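Ribonucleoside-diphosphate reductase (Pseudomonas aeruginosa, PDB 5IM3) probably catalyses the reduction of ribonucleoside diphosphates to deoxyribonucleotides for DNA synthesis, and binds dATP as an allosteric effector. Local coordinates at residues A851-T856 / L878-G882; E277-L283 / R337-I342. All blocks are in the same frame, centred on the assembly; numbering follows the deposited sequence.

The two contacts are separate, with centres 49 Å apart and nearest atoms about 34 Å apart, on opposite sides of the chain's centre. They share no helix or strand. Contact 2 closes in the chain before contact 1 opens. Contact 1 belongs to the barrel domain and sets a loop against strand 878-881. Most of its touching residues are buried, and aromatic packing does most of the work, with one hydroxyl bond added. Contact 2 joins the starts of two helices farther out. It keeps a hydrophobic floor but adds a salt bridge and a hydrogen bond from a backbone N-H to a carboxylate on a more exposed side.

Contact 1: residues A851-T856 / L878-G882; sequences AFEVET and LYIAG
Aromatic packing between Phe852 and Tyr879 dominates this contact. The two rings form a T-shaped pair, with the edge of Tyr879 turned to the face of Phe852. Their planes are nearly perpendicular and their centroids lie 5.6 Å apart. Tyr879 CB makes a CH-pi contact over a face of the Phe852 ring, offset toward its rim. The edge of Phe852 meets the strand backbone, where CE1 comes 3.7 Å from Ile880 O.

Ala851 makes a CH-pi contact with the Tyr879 ring. Ala851 CB lies over the ring centre, 3.8 Å from the Tyr879 centroid. In Tyr879, chi1 (-56°) swings the ring toward the loop and chi2 (84°) turns a face to this methyl group. The phenol end has its own partner, since Tyr879 OH is hydrogen-bonded to Glu786.

The polar interaction across the segments is a single hydrogen bond. Thr856 OG1 donates to Tyr879 O at 2.8 Å, tilted 30° from the carbonyl plane. Thr856 CG2 meets Leu878 CD2 at 3.8 Å, so one side chain serves both polar and apolar contacts.

Smaller apolar contacts finish the interface. Ala881 CB lies 4.2 Å from Phe852 CD1. Arg907 and Leu909 of strand 906-909 touch the Phe852 ring too.

The loop between helices 842-847 and 856-866 thus packs on strand 878-881. That strand pairs in parallel with 906-909, and helix 885-897 connects them in a beta-alpha-beta unit.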
loop_
_atom_site.group_PDB
_atom_site.type_symbol
_atom_site.label_atom_id
_atom_site.label_comp_id
_atom_site.label_asym_id
_atom_site.label_seq_id
_atom_site.Cartn_x
_atom_site.Cartn_y
_atom_site.Cartn_z
ATOM N N ALA A 851 -26.209 -16.588 1.837
ATOM C CA ALA A 851 -26.394 -15.391 1.023
ATOM C C ALA A 851 -25.127 -14.988 0.274
ATOM O O ALA A 851 -25.190 -14.570 -0.885
ATOM C CB ALA A 851 -26.872 -14.241 1.906
ATOM N N PHE A 852 -23.962 -15.089 0.922
ATOM C CA PHE A 852 -22.724 -14.655 0.285
ATOM C C PHE A 852 -22.097 -15.715 -0.609
ATOM O O PHE A 852 -21.100 -15.420 -1.276
ATOM C CB PHE A 852 -21.706 -14.217 1.339
ATOM C CG PHE A 852 -21.812 -12.766 1.697
ATOM C CD1 PHE A 852 -21.512 -11.792 0.762
ATOM C CD2 PHE A 852 -22.212 -12.374 2.962
ATOM C CE1 PHE A 852 -21.609 -10.457 1.075
ATOM C CE2 PHE A 852 -22.309 -11.037 3.285
ATOM C CZ PHE A 852 -22.010 -10.076 2.340
ATOM N N GLU A 853 -22.645 -16.930 -0.648
ATOM C CA GLU A 853 -22.171 -17.957 -1.571
ATOM C C GLU A 853 -23.257 -18.355 -2.565
ATOM O O GLU A 853 -23.191 -19.433 -3.156
ATOM C CB GLU A 853 -21.635 -19.177 -0.809
ATOM C CG GLU A 853 -22.358 -19.518 0.488
ATOM C CD GLU A 853 -21.499 -20.276 1.478
ATOM O OE1 GLU A 853 -20.272 -20.036 1.520
ATOM O OE2 GLU A 853 -22.055 -21.094 2.232
ATOM N N VAL A 854 -24.255 -17.495 -2.761
ATOM C CA VAL A 854 -25.157 -17.559 -3.905
ATOM C C VAL A 854 -24.797 -16.405 -4.829
ATOM O O VAL A 854 -24.709 -15.252 -4.385
ATOM C CB VAL A 854 -26.636 -17.478 -3.485
ATOM C CG1 VAL A 854 -27.537 -17.468 -4.717
ATOM C CG2 VAL A 854 -27.004 -18.641 -2.578
ATOM N N GLU A 855 -24.594 -16.707 -6.107
ATOM C CA GLU A 855 -24.237 -15.667 -7.058
ATOM C C GLU A 855 -25.359 -14.642 -7.160
ATOM O O GLU A 855 -26.545 -14.988 -7.160
ATOM C CB GLU A 855 -23.937 -16.273 -8.425
ATOM C CG GLU A 855 -22.743 -17.208 -8.426
ATOM C CD GLU A 855 -22.383 -17.674 -9.816
ATOM O OE1 GLU A 855 -22.178 -16.806 -10.691
ATOM O OE2 GLU A 855 -22.315 -18.902 -10.040
ATOM N N THR A 856 -24.971 -13.370 -7.245
ATOM C CA THR A 856 -25.943 -12.284 -7.198
ATOM C C THR A 856 -26.936 -12.363 -8.351
ATOM O O THR A 856 -28.084 -11.930 -8.210
ATOM C CB THR A 856 -25.208 -10.943 -7.212
ATOM O OG1 THR A 856 -24.183 -10.955 -6.211
ATOM C CG2 THR A 856 -26.162 -9.792 -6.929
ATOM N N LEU A 878 -28.759 -6.958 -1.856
ATOM C CA LEU A 878 -27.843 -7.690 -2.714
ATOM C C LEU A 878 -26.573 -8.012 -1.947
ATOM O O LEU A 878 -26.049 -7.173 -1.205
ATOM C CB LEU A 878 -27.516 -6.899 -3.981
ATOM C CG LEU A 878 -28.669 -6.750 -4.979
ATOM C CD1 LEU A 878 -28.216 -5.941 -6.177
ATOM C CD2 LEU A 878 -29.197 -8.103 -5.434
ATOM N N TYR A 879 -26.095 -9.241 -2.123
ATOM C CA TYR A 879 -24.914 -9.744 -1.437
ATOM C C TYR A 879 -23.851 -10.049 -2.481
ATOM O O TYR A 879 -24.103 -10.799 -3.427
ATOM C CB TYR A 879 -25.254 -10.987 -0.615
ATOM C CG TYR A 879 -26.364 -10.740 0.375
ATOM C CD1 TYR A 879 -27.696 -10.835 -0.007
ATOM C CD2 TYR A 879 -26.082 -10.396 1.689
ATOM C CE1 TYR A 879 -28.714 -10.601 0.895
ATOM C CE2 TYR A 879 -27.095 -10.164 2.598
ATOM C CZ TYR A 879 -28.406 -10.265 2.195
ATOM O OH TYR A 879 -29.413 -10.029 3.102
ATOM N N ILE A 880 -22.674 -9.458 -2.315
ATOM C CA ILE A 880 -21.603 -9.567 -3.292
ATOM C C ILE A 880 -20.315 -9.860 -2.542
ATOM O O ILE A 880 -19.826 -9.012 -1.785
ATOM C CB ILE A 880 -21.461 -8.298 -4.142
ATOM C CG1 ILE A 880 -22.746 -8.064 -4.944
ATOM C CG2 ILE A 880 -20.244 -8.416 -5.059
ATOM C CD1 ILE A 880 -22.717 -6.840 -5.831
ATOM N N ALA A 881 -19.771 -11.054 -2.745
ATOM C CA ALA A 881 -18.419 -11.365 -2.315
ATOM C C ALA A 881 -17.458 -11.124 -3.472
ATOM O O ALA A 881 -17.842 -11.177 -4.644
ATOM C CB ALA A 881 -18.319 -12.810 -1.827
ATOM N N GLY A 882 -16.204 -10.847 -3.131
ATOM C CA GLY A 882 -15.225 -10.453 -4.124
ATOM C C GLY A 882 -15.051 -8.951 -4.138
ATOM O O GLY A 882 -13.925 -8.447 -4.186
#

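Contact 2: residues E277-L283 / R337-I342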
loop_
_atom_site.group_PDB
_atom_site.type_symbol
_atom_site.label_atom_id
_atom_site.label_comp_id
_atom_site.label_asym_id
_atom_site.label_seq_id
_atom_site.Cartn_x
_atom_site.Cartn_y
_atom_site.Cartn_z
ATOM N N GLU A 277 -68.330 -3.250 22.072
ATOM C CA GLU A 277 -69.494 -3.417 21.210
ATOM C C GLU A 277 -69.509 -4.762 20.494
ATOM O O GLU A 277 -70.480 -5.058 19.790
ATOM C CB GLU A 277 -69.553 -2.282 20.182
ATOM C CG GLU A 277 -69.674 -0.889 20.797
ATOM C CD GLU A 277 -69.549 0.223 19.768
ATOM O OE1 GLU A 277 -69.223 -0.079 18.598
ATOM O OE2 GLU A 277 -69.772 1.398 20.129
ATOM N N PHE A 278 -68.461 -5.569 20.642
ATOM C CA PHE A 278 -68.432 -6.902 20.066
ATOM C C PHE A 278 -69.162 -7.885 20.972
ATOM O O PHE A 278 -69.372 -7.638 22.163
ATOM C CB PHE A 278 -66.993 -7.378 19.859
ATOM C CG PHE A 278 -66.318 -6.794 18.652
ATOM C CD1 PHE A 278 -65.683 -5.565 18.722
ATOM C CD2 PHE A 278 -66.298 -7.486 17.450
ATOM C CE1 PHE A 278 -65.051 -5.030 17.614
ATOM C CE2 PHE A 278 -65.665 -6.955 16.339
ATOM C CZ PHE A 278 -65.041 -5.727 16.422
ATOM N N ASP A 279 -69.548 -9.018 20.390
ATOM C CA ASP A 279 -70.159 -10.108 21.150
ATOM C C ASP A 279 -69.023 -10.974 21.676
ATOM O O ASP A 279 -68.574 -11.916 21.023
ATOM C CB ASP A 279 -71.130 -10.898 20.283
ATOM C CG ASP A 279 -71.950 -11.885 21.084
ATOM O OD1 ASP A 279 -71.377 -12.562 21.963
ATOM O OD2 ASP A 279 -73.171 -11.978 20.838
ATOM N N LEU A 280 -68.555 -10.651 22.883
ATOM C CA LEU A 280 -67.362 -11.302 23.410
ATOM C C LEU A 280 -67.603 -12.778 23.709
ATOM O O LEU A 280 -66.668 -13.581 23.623
ATOM C CB LEU A 280 -66.884 -10.571 24.663
ATOM C CG LEU A 280 -66.600 -9.079 24.452
ATOM C CD1 LEU A 280 -66.247 -8.398 25.765
ATOM C CD2 LEU A 280 -65.489 -8.873 23.426
ATOM N N GLU A 281 -68.836 -13.157 24.058
ATOM C CA GLU A 281 -69.127 -14.570 24.280
ATOM C C GLU A 281 -68.902 -15.369 23.002
ATOM O O GLU A 281 -68.277 -16.436 23.021
ATOM C CB GLU A 281 -70.563 -14.739 24.784
ATOM C CG GLU A 281 -70.865 -16.120 25.357
ATOM C CD GLU A 281 -71.625 -17.011 24.393
ATOM O OE1 GLU A 281 -71.639 -16.715 23.182
ATOM O OE2 GLU A 281 -72.225 -18.006 24.850
ATOM N N LYS A 282 -69.396 -14.852 21.876
ATOM C CA LYS A 282 -69.204 -15.518 20.592
ATOM C C LYS A 282 -67.734 -15.530 20.182
ATOM O O LYS A 282 -67.238 -16.537 19.662
ATOM C CB LYS A 282 -70.053 -14.823 19.533
ATOM C CG LYS A 282 -70.196 -15.571 18.219
ATOM C CD LYS A 282 -71.002 -14.750 17.208
ATOM C CE LYS A 282 -72.409 -14.420 17.716
ATOM N NZ LYS A 282 -73.152 -13.520 16.799
ATOM N N LEU A 283 -67.022 -14.424 20.398
ATOM C CA LEU A 283 -65.598 -14.395 20.081
ATOM C C LEU A 283 -64.797 -15.259 21.042
ATOM O O LEU A 283 -63.766 -15.824 20.655
ATOM C CB LEU A 283 -65.071 -12.960 20.114
ATOM C CG LEU A 283 -65.710 -11.964 19.147
ATOM C CD1 LEU A 283 -65.064 -10.599 19.305
ATOM C CD2 LEU A 283 -65.603 -12.446 17.706
ATOM N N ARG A 337 -69.440 -7.575 12.379
ATOM C CA ARG A 337 -68.303 -7.445 13.287
ATOM C C ARG A 337 -67.685 -8.789 13.660
ATOM O O ARG A 337 -66.478 -8.997 13.507
ATOM C CB ARG A 337 -68.749 -6.719 14.557
ATOM C CG ARG A 337 -68.521 -5.222 14.562
ATOM C CD ARG A 337 -68.947 -4.644 15.903
ATOM N NE ARG A 337 -68.264 -3.392 16.225
ATOM C CZ ARG A 337 -68.771 -2.177 16.032
ATOM N NH1 ARG A 337 -69.985 -2.023 15.513
ATOM N NH2 ARG A 337 -68.062 -1.111 16.370
ATOM N N GLU A 338 -68.507 -9.709 14.170
ATOM C CA GLU A 338 -67.980 -10.957 14.715
ATOM C C GLU A 338 -67.478 -11.878 13.609
ATOM O O GLU A 338 -66.378 -12.435 13.706
ATOM C CB GLU A 338 -69.052 -11.654 15.554
ATOM C CG GLU A 338 -69.333 -10.983 16.896
ATOM C CD GLU A 338 -70.118 -9.690 16.766
ATOM O OE1 GLU A 338 -70.810 -9.507 15.742
ATOM O OE2 GLU A 338 -70.041 -8.855 17.695
ATOM N N ALA A 339 -68.272 -12.053 12.550
ATOM C CA ALA A 339 -67.871 -12.937 11.460
ATOM C C ALA A 339 -66.537 -12.502 10.860
ATOM O O ALA A 339 -65.647 -13.328 10.629
ATOM C CB ALA A 339 -68.962 -12.969 10.390
ATOM N N ARG A 340 -66.376 -11.203 10.601
ATOM C CA ARG A 340 -65.116 -10.714 10.045
ATOM C C ARG A 340 -63.991 -10.782 11.070
ATOM O O ARG A 340 -62.849 -11.103 10.722
ATOM C CB ARG A 340 -65.289 -9.285 9.526
ATOM C CG ARG A 340 -66.294 -9.161 8.387
ATOM C CD ARG A 340 -65.882 -9.993 7.180
ATOM N NE ARG A 340 -66.836 -9.885 6.084
ATOM C CZ ARG A 340 -66.721 -10.532 4.928
ATOM N NH1 ARG A 340 -65.682 -11.328 4.707
ATOM N NH2 ARG A 340 -67.646 -10.381 3.987
ATOM N N ALA A 341 -64.287 -10.484 12.336
ATOM C CA ALA A 341 -63.263 -10.590 13.371
ATOM C C ALA A 341 -62.749 -12.019 13.485
ATOM O O ALA A 341 -61.543 -12.243 13.639
ATOM C CB ALA A 341 -63.814 -10.110 14.714
ATOM N N ILE A 342 -63.649 -13.003 13.402
ATOM C CA ILE A 342 -63.224 -14.398 13.444
ATOM C C ILE A 342 -62.405 -14.742 12.205
ATOM O O ILE A 342 -61.388 -15.439 12.291
ATOM C CB ILE A 342 -64.449 -15.322 13.597
ATOM C CG1 ILE A 342 -65.097 -15.112 14.969
ATOM C CG2 ILE A 342 -64.057 -16.791 13.403
ATOM C CD1 ILE A 342 -66.443 -15.799 15.128
#
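Extended torsions lay the Arg337 chain across a face of Phe278. Arg337 runs extended from CG to NE (chi2 -177°), which carries its aliphatic part over the ring. Glu338 instead bends at chi2 (74°), and this brings its carboxylate back to the backbone of Asp279. The motif is a helix N-cap: Asp279 is the N-cap residue of helix 280-286, and its OD1 accepts from Lys282 N at 3.0 Å. The bond meets OD1 from above the carboxylate plane.

Glu338 OE2 takes the N-H of that same cap residue. Asp279 N lies 2.7 Å from Glu338 OE2 and approaches on the anti side of the carboxylate. Helix 337-349 therefore grips the residue that caps its neighbour. The CD methylene of Lys282 crosses Glu338 CB at 4.0 Å. Lys282 NZ is not in contact with the Glu338 carboxylate, but it is near enough that it may ease the negative charge there.

The rest of the packing is largely apolar. Arg337 CD sits over the centre of the Phe278 ring, 4.0 Å from the centroid, as a CH-pi contact. The guanidinium plane is nearly perpendicular to the ring, and any cation-pi attraction is weak at best. Ala341 CB approaches Phe278 CE2 at 4.0 Å. Leu283 CD2 reaches Ile342 CG1 at 3.9 Å and also packs near Ala341. Met328 of helix 319-330 touches both Phe278 and Leu283, so 277-283 also packs on that helix.

Arg337 NE is buried by the contact and has no partner in the model. At the outer end, Glu277 OE1 lies over a face of the guanidinium and forms a salt bridge with Arg337 NH2 at 2.7 Å.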